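Local structure of aminotransferase (Bacillus subtilis, 6L1O) at residues 113-116 against 117-121; 352-355 against 356-359; 73-76 against 77-80; 370-373 against 374-378; 44-47 against 48-52. The protein transfers amino groups with pyridoxal 5'-phosphate as cofactor, being an aminotransferase encoded in the operon that makes the dipeptide antibiotic bacilysin. One frame throughout, in Å; residues are numbered along the deposited sequence.

Contact 1: residues 113-116 against 117-121; sequences CLLN and PGDIA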
loop_
_atom_site.group_PDB
_atom_site.type_symbol
_atom_site.label_atom_id
_atom_site.label_comp_id
_atom_site.label_asym_id
_atom_site.label_seq_id
_atom_site.Cartn_x
_atom_site.Cartn_y
_atom_site.Cartn_z
ATOM N N CYS B 113 5.248 -12.072 5.210
ATOM C CA CYS B 113 6.338 -12.159 6.199
ATOM C C CYS B 113 6.413 -13.463 6.991
ATOM O O CYS B 113 7.488 -13.824 7.478
ATOM C CB CYS B 113 6.254 -11.044 7.209
ATOM S SG CYS B 113 6.653 -9.466 6.539
ATOM N N LEU B 114 5.287 -14.149 7.131
ATOM C CA LEU B 114 5.209 -15.261 8.070
ATOM C C LEU B 114 4.885 -16.618 7.463
ATOM O O LEU B 114 4.913 -17.599 8.184
ATOM C CB LEU B 114 4.212 -14.912 9.187
ATOM C CG LEU B 114 4.521 -13.632 9.992
ATOM C CD1 LEU B 114 3.461 -13.325 11.024
ATOM C CD2 LEU B 114 5.844 -13.768 10.755
ATOM N N LEU B 115 4.507 -16.654 6.177
ATOM C CA LEU B 115 4.116 -17.880 5.520
ATOM C C LEU B 115 4.993 -18.170 4.314
ATOM O O LEU B 115 5.222 -17.292 3.469
ATOM C CB LEU B 115 2.646 -17.836 5.081
ATOM C CG LEU B 115 1.502 -18.148 6.005
ATOM C CD1 LEU B 115 0.151 -17.850 5.331
ATOM C CD2 LEU B 115 1.502 -19.609 6.472
ATOM N N ASN B 116 5.476 -19.407 4.236
ATOM C CA ASN B 116 6.193 -19.901 3.035
ATOM C C ASN B 116 5.291 -20.718 2.179
ATOM O O ASN B 116 4.314 -21.272 2.662
ATOM C CB ASN B 116 7.381 -20.799 3.443
ATOM C CG ASN B 116 8.500 -20.028 4.053
ATOM O OD1 ASN B 116 8.872 -18.970 3.536
ATOM N ND2 ASN B 116 9.096 -20.557 5.133
ATOM N N PRO B 117 5.571 -20.774 0.896
ATOM C CA PRO B 117 4.772 -21.594 0.019
ATOM C C PRO B 117 4.751 -22.960 0.660
ATOM O O PRO B 117 5.710 -23.393 1.231
ATOM C CB PRO B 117 5.574 -21.572 -1.276
ATOM C CG PRO B 117 6.142 -20.230 -1.261
ATOM C CD PRO B 117 6.608 -20.090 0.144
ATOM N N GLY B 118 3.610 -23.588 0.629
ATOM C CA GLY B 118 3.469 -24.883 1.250
ATOM C C GLY B 118 3.167 -24.963 2.727
ATOM O O GLY B 118 2.780 -25.981 3.165
ATOM N N ASP B 119 3.337 -23.900 3.482
ATOM C CA ASP B 119 2.988 -23.888 4.882
ATOM C C ASP B 119 1.434 -23.933 5.007
ATOM O O ASP B 119 0.739 -23.642 4.097
ATOM C CB ASP B 119 3.484 -22.597 5.548
ATOM C CG ASP B 119 4.976 -22.573 5.835
ATOM O OD1 ASP B 119 5.630 -23.596 5.740
ATOM O OD2 ASP B 119 5.501 -21.512 6.202
ATOM N N ILE B 120 0.934 -24.286 6.161
ATOM C CA ILE B 120 -0.481 -24.283 6.458
ATOM C C ILE B 120 -0.797 -23.034 7.259
ATOM O O ILE B 120 -0.039 -22.668 8.157
ATOM C CB ILE B 120 -0.913 -25.554 7.228
ATOM C CG1 ILE B 120 -1.129 -26.685 6.219
ATOM C CG2 ILE B 120 -2.183 -25.319 8.041
ATOM C CD1 ILE B 120 -1.295 -28.074 6.806
ATOM N N ALA B 121 -1.931 -22.398 6.938
ATOM C CA ALA B 121 -2.497 -21.329 7.767
ATOM C C ALA B 121 -3.835 -21.831 8.357
ATOM O O ALA B 121 -4.676 -22.354 7.633
ATOM C CB ALA B 121 -2.706 -20.072 6.950
#
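Leu115 and Asn116 meet Asp119 and Ala121 across a type II beta turn, Asn116 to Asp119, that links helix 103-114 to strand 120-125 of the large mixed sheet. Leu115 is the first residue to leave helical backbone angles, and its two methyls part company: CD2 lies 3.7 Å from Asp119 CB, the two side chains sliding past each other in opposite directions, while CD1 reaches Ala121 CB at 4.0 Å. Leu115 is buried, with Leu170 and Ile135 also packing on it.

Asn116 carries the polar half. Its carbonyl O receives Asp119 N at 2.9 Å, the bond that closes the turn, and Gly118 takes the positive-phi position that a type II turn favours for glycine. The amide end of Asn116 is used elsewhere, OD1 accepting from Asp7 N of the second subunit. Asp119 runs side by side with Asn116, its CG anti to the carbonyl carbon (chi1 -77°), and this turns the carboxylate back over the start of the turn. There Asn116 N donates to Asp119 OD2 over 2.9 Å, nearly straight at 163°, but from well above the carboxylate plane.

Contact 2: residues 352-355 against 356-359; sequences VTPG and EIFG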
loop_
_atom_site.group_PDB
_atom_site.type_symbol
_atom_site.label_atom_id
_atom_site.label_comp_id
_atom_site.label_asym_id
_atom_site.label_seq_id
_atom_site.Cartn_x
_atom_site.Cartn_y
_atom_site.Cartn_z
ATOM N N VAL B 352 -28.516 -8.314 1.971
ATOM C CA VAL B 352 -27.809 -8.900 3.140
ATOM C C VAL B 352 -26.607 -9.740 2.633
ATOM O O VAL B 352 -26.590 -10.130 1.467
ATOM C CB VAL B 352 -28.710 -9.742 4.034
ATOM C CG1 VAL B 352 -29.852 -8.890 4.568
ATOM C CG2 VAL B 352 -29.257 -10.944 3.277
ATOM N N THR B 353 -25.633 -10.014 3.485
ATOM C CA THR B 353 -24.489 -10.794 3.050
ATOM C C THR B 353 -24.775 -12.268 3.313
ATOM O O THR B 353 -25.015 -12.636 4.449
ATOM C CB THR B 353 -23.209 -10.418 3.788
ATOM O OG1 THR B 353 -23.113 -9.012 3.929
ATOM C CG2 THR B 353 -21.967 -10.951 3.016
ATOM N N PRO B 354 -24.686 -13.113 2.283
ATOM C CA PRO B 354 -24.934 -14.530 2.554
ATOM C C PRO B 354 -23.813 -15.103 3.365
ATOM O O PRO B 354 -22.647 -14.798 3.120
ATOM C CB PRO B 354 -25.036 -15.157 1.132
ATOM C CG PRO B 354 -24.319 -14.214 0.242
ATOM C CD PRO B 354 -24.364 -12.854 0.862
ATOM N N GLY B 355 -24.167 -15.881 4.388
ATOM C CA GLY B 355 -23.217 -16.359 5.345
ATOM C C GLY B 355 -22.134 -17.227 4.739
ATOM O O GLY B 355 -21.047 -17.311 5.244
ATOM N N GLU B 356 -22.438 -17.869 3.643
ATOM C CA GLU B 356 -21.446 -18.759 3.030
ATOM C C GLU B 356 -20.293 -18.049 2.371
ATOM O O GLU B 356 -19.264 -18.652 2.117
ATOM C CB GLU B 356 -22.093 -19.776 2.113
ATOM C CG GLU B 356 -22.855 -19.238 0.958
ATOM C CD GLU B 356 -23.833 -20.315 0.438
ATOM O OE1 GLU B 356 -23.377 -21.211 -0.322
ATOM O OE2 GLU B 356 -25.028 -20.297 0.824
ATOM N N ILE B 357 -20.366 -16.731 2.196
ATOM C CA ILE B 357 -19.175 -16.091 1.736
ATOM C C ILE B 357 -18.080 -16.091 2.807
ATOM O O ILE B 357 -16.888 -15.931 2.494
ATOM C CB ILE B 357 -19.384 -14.674 1.166
ATOM C CG1 ILE B 357 -19.591 -13.680 2.230
ATOM C CG2 ILE B 357 -20.491 -14.648 0.132
ATOM C CD1 ILE B 357 -18.440 -12.764 2.382
ATOM N N PHE B 358 -18.473 -16.320 4.060
ATOM C CA PHE B 358 -17.515 -16.472 5.161
ATOM C C PHE B 358 -17.036 -17.919 5.367
ATOM O O PHE B 358 -16.238 -18.174 6.255
ATOM C CB PHE B 358 -18.150 -15.938 6.441
ATOM C CG PHE B 358 -18.646 -14.525 6.317
ATOM C CD1 PHE B 358 -17.772 -13.467 6.441
ATOM C CD2 PHE B 358 -19.985 -14.266 6.043
ATOM C CE1 PHE B 358 -18.217 -12.172 6.273
ATOM C CE2 PHE B 358 -20.440 -12.979 5.889
ATOM C CZ PHE B 358 -19.536 -11.935 5.983
ATOM N N GLY B 359 -17.567 -18.855 4.583
ATOM C CA GLY B 359 -17.150 -20.265 4.663
ATOM C C GLY B 359 -18.365 -21.154 4.828
ATOM O O GLY B 359 -19.487 -20.704 5.073
#
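Pro354 O and Gly355 O each take an amide three residues on, as strand 353-354 passes into a 3-10 segment: Ile357 N donates to Pro354 O at 3.1 Å, and Phe358 N to Gly355 O at 3.0 Å, both donors standing above the carbonyl plane. Gly355 O also lies at the edge of the Phe358 ring, near its plane, 3.3 Å from CD2.

Glu356 sends its CG between the backbone N and the carbonyl carbon (chi1 61°), and the extended chain beyond carries OE2 to Ser337 OG and His338 N at the start of helix 337-348. Pro354 packs on the same helix and offers its CG to Ile357 CG2 at 3.9 Å. Ile357 CG1 turns the other way, to Thr353 CG2 at 3.7 Å, and its CD1 sits 3.8 Å above the centre of the Phe358 ring, a CH-pi type of approach. Thr353 CG2 also meets Phe358 CE2, the two side chains crossing at about a right angle.

The bond from Phe358 N holds the backbone, while Gly355 O at the ring edge and Ile357 CD1 over one face probably limit the ring's rotation. With the bound pyridoxal phosphate about 7 Å from its side chain, this is consistent with a second-shell position for Phe358, against the pocket residue Asn178.

Contact 3: residues 73-76 against 77-80; sequences PFLK and EAIA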
loop_
_atom_site.group_PDB
_atom_site.type_symbol
_atom_site.label_atom_id
_atom_site.label_comp_id
_atom_site.label_asym_id
_atom_site.label_seq_id
_atom_site.Cartn_x
_atom_site.Cartn_y
_atom_site.Cartn_z
ATOM N N PRO B 73 7.912 8.830 14.515
ATOM C CA PRO B 73 7.893 8.401 15.923
ATOM C C PRO B 73 6.691 8.937 16.727
ATOM O O PRO B 73 6.236 8.232 17.606
ATOM C CB PRO B 73 9.225 8.970 16.488
ATOM C CG PRO B 73 10.125 9.010 15.307
ATOM C CD PRO B 73 9.230 9.421 14.142
ATOM N N PHE B 74 6.175 10.117 16.393
ATOM C CA PHE B 74 5.072 10.698 17.168
ATOM C C PHE B 74 3.803 9.810 17.062
ATOM O O PHE B 74 3.044 9.740 17.965
ATOM C CB PHE B 74 4.743 12.163 16.792
ATOM C CG PHE B 74 4.162 12.354 15.385
ATOM C CD1 PHE B 74 2.810 12.071 15.114
ATOM C CD2 PHE B 74 4.938 12.884 14.349
ATOM C CE1 PHE B 74 2.296 12.227 13.871
ATOM C CE2 PHE B 74 4.431 13.052 13.075
ATOM C CZ PHE B 74 3.098 12.734 12.837
ATOM N N LEU B 75 3.627 9.144 15.940
ATOM C CA LEU B 75 2.463 8.243 15.785
ATOM C C LEU B 75 2.658 6.939 16.542
ATOM O O LEU B 75 1.750 6.436 17.193
ATOM C CB LEU B 75 2.176 7.990 14.286
ATOM C CG LEU B 75 1.074 6.989 13.993
ATOM C CD1 LEU B 75 -0.173 7.348 14.790
ATOM C CD2 LEU B 75 0.766 6.920 12.486
ATOM N N LYS B 76 3.867 6.393 16.493
ATOM C CA LYS B 76 4.159 5.165 17.226
ATOM C C LYS B 76 4.036 5.382 18.748
ATOM O O LYS B 76 3.581 4.523 19.474
ATOM C CB LYS B 76 5.533 4.673 16.812
ATOM C CG LYS B 76 5.602 4.255 15.342
ATOM C CD LYS B 76 7.048 3.857 15.045
ATOM C CE LYS B 76 7.146 3.169 13.735
ATOM N NZ LYS B 76 8.573 2.926 13.455
ATOM N N GLU B 77 4.427 6.552 19.216
ATOM C CA GLU B 77 4.207 6.962 20.590
ATOM C C GLU B 77 2.705 7.089 20.911
ATOM O O GLU B 77 2.261 6.668 21.967
ATOM C CB GLU B 77 4.955 8.269 20.900
ATOM C CG GLU B 77 6.465 8.118 20.905
ATOM C CD GLU B 77 7.268 9.336 20.393
ATOM O OE1 GLU B 77 6.796 10.503 20.471
ATOM O OE2 GLU B 77 8.413 9.149 19.893
ATOM N N ALA B 78 1.917 7.639 19.997
ATOM C CA ALA B 78 0.444 7.741 20.206
ATOM C C ALA B 78 -0.178 6.355 20.293
ATOM O O ALA B 78 -1.039 6.099 21.119
ATOM C CB ALA B 78 -0.214 8.557 19.110
ATOM N N ILE B 79 0.320 5.435 19.472
ATOM C CA ILE B 79 -0.135 4.066 19.499
ATOM C C ILE B 79 0.191 3.423 20.839
ATOM O O ILE B 79 -0.690 2.812 21.487
ATOM C CB ILE B 79 0.460 3.272 18.323
ATOM C CG1 ILE B 79 -0.194 3.772 17.018
ATOM C CG2 ILE B 79 0.266 1.768 18.498
ATOM C CD1 ILE B 79 0.473 3.293 15.747
ATOM N N ALA B 80 1.411 3.617 21.323
ATOM C CA ALA B 80 1.761 3.011 22.632
ATOM C C ALA B 80 0.877 3.594 23.752
ATOM O O ALA B 80 0.397 2.849 24.608
ATOM C CB ALA B 80 3.247 3.152 22.935
#
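Leu75 and Ile79, one turn apart on helix 73-87, lean across each other at a slant, with Leu75 CG 4.1 Å from Ile79 CD1. The leucine reaches along the helix because its CG stands opposite the backbone N (chi1 175°), which brings the branched end forward although its CB sets off away from the next turn. Ile79 instead has CG1 opposite its carbonyl carbon (chi1 -70°), which places CG1 beside Leu75 O at 3.3 Å. Leu75 CD1 reaches Ala78 CB only loosely, at 4.5 Å. Phe74 lies apart, its ring meeting that of Tyr72.

On the exposed side, Glu77 folds back over the first turn. Its chain bends at chi2 and lays the carboxylate near the ring of Pro73, with OE2 3.5 Å from Pro73 CB; the touch is to carbon, and Pro73 O, close by, is another acceptor.

Beneath the side chains the backbone is regular alpha helix, with four successive i to i+4 bonds. Glu77 N meets Pro73 O at 2.9 Å, nearly along the C=O axis, and Ile79 N meets Leu75 O at the same distance with a smaller out-of-plane tilt than Ala78 N shows at Phe74 O. As the first residue of the helix, Pro73 needs no amide hydrogen for this pattern.

The Leu75-Ile79 side of the helix faces inward: both touch Leu99 at the sheet-edge strand 97-100, Ile79 continues onto Phe250 and Val252 of strand 249-253, and helix 274-285 packs against Leu75, Ala78 and Ile79.

Contact 4: residues 370-373 against 374-378; sequences MVSK and QEDLR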
loop_
_atom_site.group_PDB
_atom_site.type_symbol
_atom_site.label_atom_id
_atom_site.label_comp_id
_atom_site.label_asym_id
_atom_site.label_seq_id
_atom_site.Cartn_x
_atom_site.Cartn_y
_atom_site.Cartn_z
ATOM N N MET B 370 -25.415 -2.946 10.643
ATOM C CA MET B 370 -26.202 -1.870 11.243
ATOM C C MET B 370 -25.526 -0.505 10.960
ATOM O O MET B 370 -25.629 0.414 11.760
ATOM C CB MET B 370 -26.348 -2.080 12.701
ATOM C CG MET B 370 -27.062 -3.350 13.110
ATOM S SD MET B 370 -28.795 -3.339 12.724
ATOM C CE MET B 370 -28.826 -4.316 11.249
ATOM N N VAL B 371 -24.880 -0.397 9.817
ATOM C CA VAL B 371 -24.280 0.882 9.362
ATOM C C VAL B 371 -25.220 1.597 8.395
ATOM O O VAL B 371 -24.818 2.056 7.345
ATOM C CB VAL B 371 -22.864 0.674 8.722
ATOM C CG1 VAL B 371 -21.851 0.296 9.774
ATOM C CG2 VAL B 371 -22.876 -0.316 7.550
ATOM N N SER B 372 -26.486 1.699 8.767
ATOM C CA SER B 372 -27.449 2.435 8.024
ATOM C C SER B 372 -28.385 3.169 8.985
ATOM O O SER B 372 -28.627 2.739 10.164
ATOM C CB SER B 372 -28.248 1.489 7.135
ATOM O OG SER B 372 -27.557 1.137 5.970
ATOM N N LYS B 373 -28.949 4.249 8.479
ATOM C CA LYS B 373 -29.801 5.121 9.323
ATOM C C LYS B 373 -31.116 4.404 9.729
ATOM O O LYS B 373 -31.565 3.501 9.039
ATOM C CB LYS B 373 -30.080 6.423 8.546
ATOM C CG LYS B 373 -31.043 6.272 7.366
ATOM C CD LYS B 373 -31.132 7.487 6.438
ATOM C CE LYS B 373 -29.876 7.600 5.565
ATOM N NZ LYS B 373 -30.018 8.591 4.481
ATOM N N GLN B 374 -31.727 4.841 10.825
ATOM C CA GLN B 374 -32.968 4.234 11.345
ATOM C C GLN B 374 -34.042 3.920 10.285
ATOM O O GLN B 374 -34.610 2.821 10.244
ATOM C CB GLN B 374 -33.582 5.143 12.426
ATOM C CG GLN B 374 -35.089 4.929 12.653
ATOM C CD GLN B 374 -35.688 5.946 13.643
ATOM O OE1 GLN B 374 -35.095 6.232 14.659
ATOM N NE2 GLN B 374 -36.865 6.495 13.321
ATOM N N GLU B 375 -34.345 4.899 9.447
ATOM C CA GLU B 375 -35.417 4.732 8.463
ATOM C C GLU B 375 -35.057 3.753 7.321
ATOM O O GLU B 375 -35.949 3.127 6.713
ATOM C CB GLU B 375 -35.875 6.069 7.931
ATOM C CG GLU B 375 -36.612 6.917 8.991
ATOM C CD GLU B 375 -37.881 6.253 9.554
ATOM O OE1 GLU B 375 -38.639 5.619 8.755
ATOM O OE2 GLU B 375 -38.100 6.309 10.819
ATOM N N ASP B 376 -33.779 3.603 7.031
ATOM C CA ASP B 376 -33.338 2.543 6.119
ATOM C C ASP B 376 -33.515 1.166 6.776
ATOM O O ASP B 376 -33.973 0.240 6.143
ATOM C CB ASP B 376 -31.871 2.728 5.720
ATOM C CG ASP B 376 -31.660 3.815 4.662
ATOM O OD1 ASP B 376 -32.647 4.423 4.177
ATOM O OD2 ASP B 376 -30.475 4.087 4.338
ATOM N N LEU B 377 -33.214 1.086 8.074
ATOM C CA LEU B 377 -33.470 -0.134 8.818
ATOM C C LEU B 377 -34.972 -0.452 8.816
ATOM O O LEU B 377 -35.384 -1.621 8.669
ATOM C CB LEU B 377 -32.922 -0.047 10.233
ATOM C CG LEU B 377 -31.398 0.233 10.379
ATOM C CD1 LEU B 377 -30.964 0.285 11.835
ATOM C CD2 LEU B 377 -30.583 -0.838 9.647
ATOM N N ARG B 378 -35.802 0.581 8.951
ATOM C CA ARG B 378 -37.227 0.367 8.970
ATOM C C ARG B 378 -37.750 -0.077 7.634
ATOM O O ARG B 378 -38.606 -0.993 7.565
ATOM C CB ARG B 378 -37.991 1.592 9.442
ATOM C CG ARG B 378 -39.491 1.287 9.676
ATOM C CD ARG B 378 -40.296 2.541 9.959
ATOM N NE ARG B 378 -39.687 3.343 11.027
ATOM C CZ ARG B 378 -39.880 3.180 12.332
ATOM N NH1 ARG B 378 -40.655 2.204 12.777
ATOM N NH2 ARG B 378 -39.281 4.006 13.194
HETATM O O HOH W 1 -27.842 5.223 6.066
#
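Lys373 and Asp376 meet chiefly through carbon, the lysine chain crossing the carboxylate at a slant with its CG 3.7 Å from Asp376 CG. The lysine CG sits between its backbone N and carbonyl carbon (chi1 72°), and a bend at chi3 keeps the aliphatic chain close to the acid. Lys373 NZ remains 4.5 Å from Asp376 OD2, so the opposite charges probably attract without forming a salt bridge.

The apolar pair is Leu377 CD2 with Met370 CE, at 4.2 Å. Leu377 CG, for its part, lies close to Ser372 O and Lys373 O. Of the Ser372 side chain, CB makes the contacts, to Asp376 CB and Leu377 CD2. Leu377 and Ser372 also touch Leu37, and Met370 packs on Ile302 and Phe305 of helix 289-313.

The backbone bonds mark the start of helix 374-385, with Lys373 at its N-cap position. Lys373 O takes Leu377 N at 3.1 Å and, weakly, Asp376 N. The cap residue's own amide points to a water: Lys373 N donates to it at 2.8 Å, and the water passes a weak bond to Asp376 OD2.

Farther out on the first turn, Gln374 NE2 donates to Glu375 OE2 at 2.8 Å, meeting the carboxylate on its anti side. Arg378 NE lies 3.4 Å from both Glu375 OE1 and Glu375 OE2, weak bonds within a salt bridge.

Contact 5: residues 44-47 against 48-52; sequences LPTP and PHIVE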
loop_
_atom_site.group_PDB
_atom_site.type_symbol
_atom_site.label_atom_id
_atom_site.label_comp_id
_atom_site.label_asym_id
_atom_site.label_seq_id
_atom_site.Cartn_x
_atom_site.Cartn_y
_atom_site.Cartn_z
ATOM N N LEU B 44 -21.503 7.070 9.282
ATOM C CA LEU B 44 -21.321 8.341 9.962
ATOM C C LEU B 44 -19.920 8.912 9.655
ATOM O O LEU B 44 -19.027 8.156 9.284
ATOM C CB LEU B 44 -21.533 8.213 11.428
ATOM C CG LEU B 44 -22.963 7.765 11.706
ATOM C CD1 LEU B 44 -23.123 7.391 13.124
ATOM C CD2 LEU B 44 -23.961 8.865 11.298
ATOM N N PRO B 45 -19.777 10.257 9.714
ATOM C CA PRO B 45 -18.531 10.885 9.286
ATOM C C PRO B 45 -17.399 10.734 10.299
ATOM O O PRO B 45 -17.601 10.392 11.475
ATOM C CB PRO B 45 -18.913 12.377 9.126
ATOM C CG PRO B 45 -19.996 12.589 10.121
ATOM C CD PRO B 45 -20.784 11.264 10.125
ATOM N N THR B 46 -16.151 10.912 9.817
ATOM C CA THR B 46 -15.040 10.971 10.713
ATOM C C THR B 46 -15.292 12.155 11.649
ATOM O O THR B 46 -15.675 13.236 11.147
ATOM C CB THR B 46 -13.730 11.162 9.909
ATOM O OG1 THR B 46 -13.632 10.174 8.847
ATOM C CG2 THR B 46 -12.514 11.126 10.803
ATOM N N PRO B 47 -15.063 11.993 12.967
ATOM C CA PRO B 47 -15.156 13.098 13.888
ATOM C C PRO B 47 -14.335 14.319 13.476
ATOM O O PRO B 47 -13.157 14.180 13.073
ATOM C CB PRO B 47 -14.647 12.507 15.202
ATOM C CG PRO B 47 -14.942 11.069 15.083
ATOM C CD PRO B 47 -14.784 10.745 13.681
ATOM N N PRO B 48 -14.933 15.517 13.587
ATOM C CA PRO B 48 -14.325 16.740 13.081
ATOM C C PRO B 48 -12.937 17.086 13.659
ATOM O O PRO B 48 -12.147 17.689 12.938
ATOM C CB PRO B 48 -15.373 17.830 13.360
ATOM C CG PRO B 48 -16.538 17.164 14.014
ATOM C CD PRO B 48 -16.385 15.681 13.852
ATOM N N HIS B 49 -12.609 16.681 14.864
ATOM C CA HIS B 49 -11.270 16.959 15.409
ATOM C C HIS B 49 -10.169 16.171 14.668
ATOM O O HIS B 49 -9.039 16.618 14.551
ATOM C CB HIS B 49 -11.199 16.730 16.904
ATOM C CG HIS B 49 -11.312 15.284 17.327
ATOM N ND1 HIS B 49 -12.503 14.605 17.340
ATOM C CD2 HIS B 49 -10.378 14.404 17.779
ATOM C CE1 HIS B 49 -12.311 13.363 17.763
ATOM N NE2 HIS B 49 -11.029 13.212 18.035
ATOM N N ILE B 50 -10.526 15.023 14.095
ATOM C CA ILE B 50 -9.616 14.252 13.277
ATOM C C ILE B 50 -9.435 14.912 11.907
ATOM O O ILE B 50 -8.334 15.026 11.380
ATOM C CB ILE B 50 -10.117 12.779 13.134
ATOM C CG1 ILE B 50 -10.147 12.141 14.519
ATOM C CG2 ILE B 50 -9.182 11.992 12.155
ATOM C CD1 ILE B 50 -10.958 10.879 14.719
ATOM N N VAL B 51 -10.532 15.287 11.290
ATOM C CA VAL B 51 -10.501 15.984 10.046
ATOM C C VAL B 51 -9.674 17.276 10.111
ATOM O O VAL B 51 -8.838 17.543 9.219
ATOM C CB VAL B 51 -11.904 16.307 9.518
ATOM C CG1 VAL B 51 -11.830 17.092 8.200
ATOM C CG2 VAL B 51 -12.748 15.044 9.355
ATOM N N GLU B 52 -9.887 18.060 11.151
ATOM C CA GLU B 52 -9.138 19.295 11.331
ATOM C C GLU B 52 -7.661 19.073 11.587
ATOM O O GLU B 52 -6.857 19.887 11.177
ATOM C CB GLU B 52 -9.711 20.147 12.465
ATOM C CG GLU B 52 -11.063 20.740 12.122
ATOM C CD GLU B 52 -11.108 21.547 10.818
ATOM O OE1 GLU B 52 -10.133 22.318 10.501
ATOM O OE2 GLU B 52 -12.136 21.388 10.105
#
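A proline-rich helix start, with Pro47 at the N-cap position and Thr46 just before it, packs here against the first turn of helix 48-57, close to the second subunit. Pro47 O accepts Ile50 N at 2.9 Å from above the carbonyl plane, and Val51 N weakly at 3.4 Å. Pro48, which has no amide hydrogen to give, occupies the first helical position, where none is needed.

Between the side chains across the helix start, the touching atoms are carbons. Thr46 and Ile50 cross at about a right angle, with Thr46 CG2 3.7 Å from Ile50 CG2. Pro47 lies alongside Ile50 and points the same way, its CD 4.0 Å from Ile50 CD1. Thr46 CB also touches Val51 CG2. The His49 ring swings back toward Pro47, its CG between the backbone N and the carbonyl carbon (chi1 69°), and CE1 comes 3.6 Å from Pro47 CB. On one face of the ring Ile50 CG1 lies 3.8 Å off the plane, displaced from the centre, and the ring also stacks with His290.

Thr46 divides its chemistry. Its methyl serves the helix, while OG1 is hydrogen-bonded to Asn242 O and Trp246 NE1, and its backbone N to His64 ND1 of the second subunit. Since the indole nitrogen can only donate, OG1 must accept from Trp246 and can give its own hydrogen to the Asn242 carbonyl, leaving this buried hydroxyl satisfied in both roles.

All five contacts are partly buried; contact 2 has no exposed residue among those that touch, whereas contacts 1, 3, 4 and 5 each include some. Contacts 4 and 5 are the closest relatives, both helix starts where the N-cap carbonyl takes two amides, nearest atoms about 6 Å apart. Contact 4 surrounds its cap with charged groups and water, contact 5 with prolines and apolar branches. Contact 3 is all helix, set on the central sheet; its helix 73-87 follows helix 48-57 of contact 5. Contact 1 enters the same large sheet, whereas contact 2 leaves the small three-stranded one and lies nearest the cofactor. Contacts 1 and 5 both touch the second subunit.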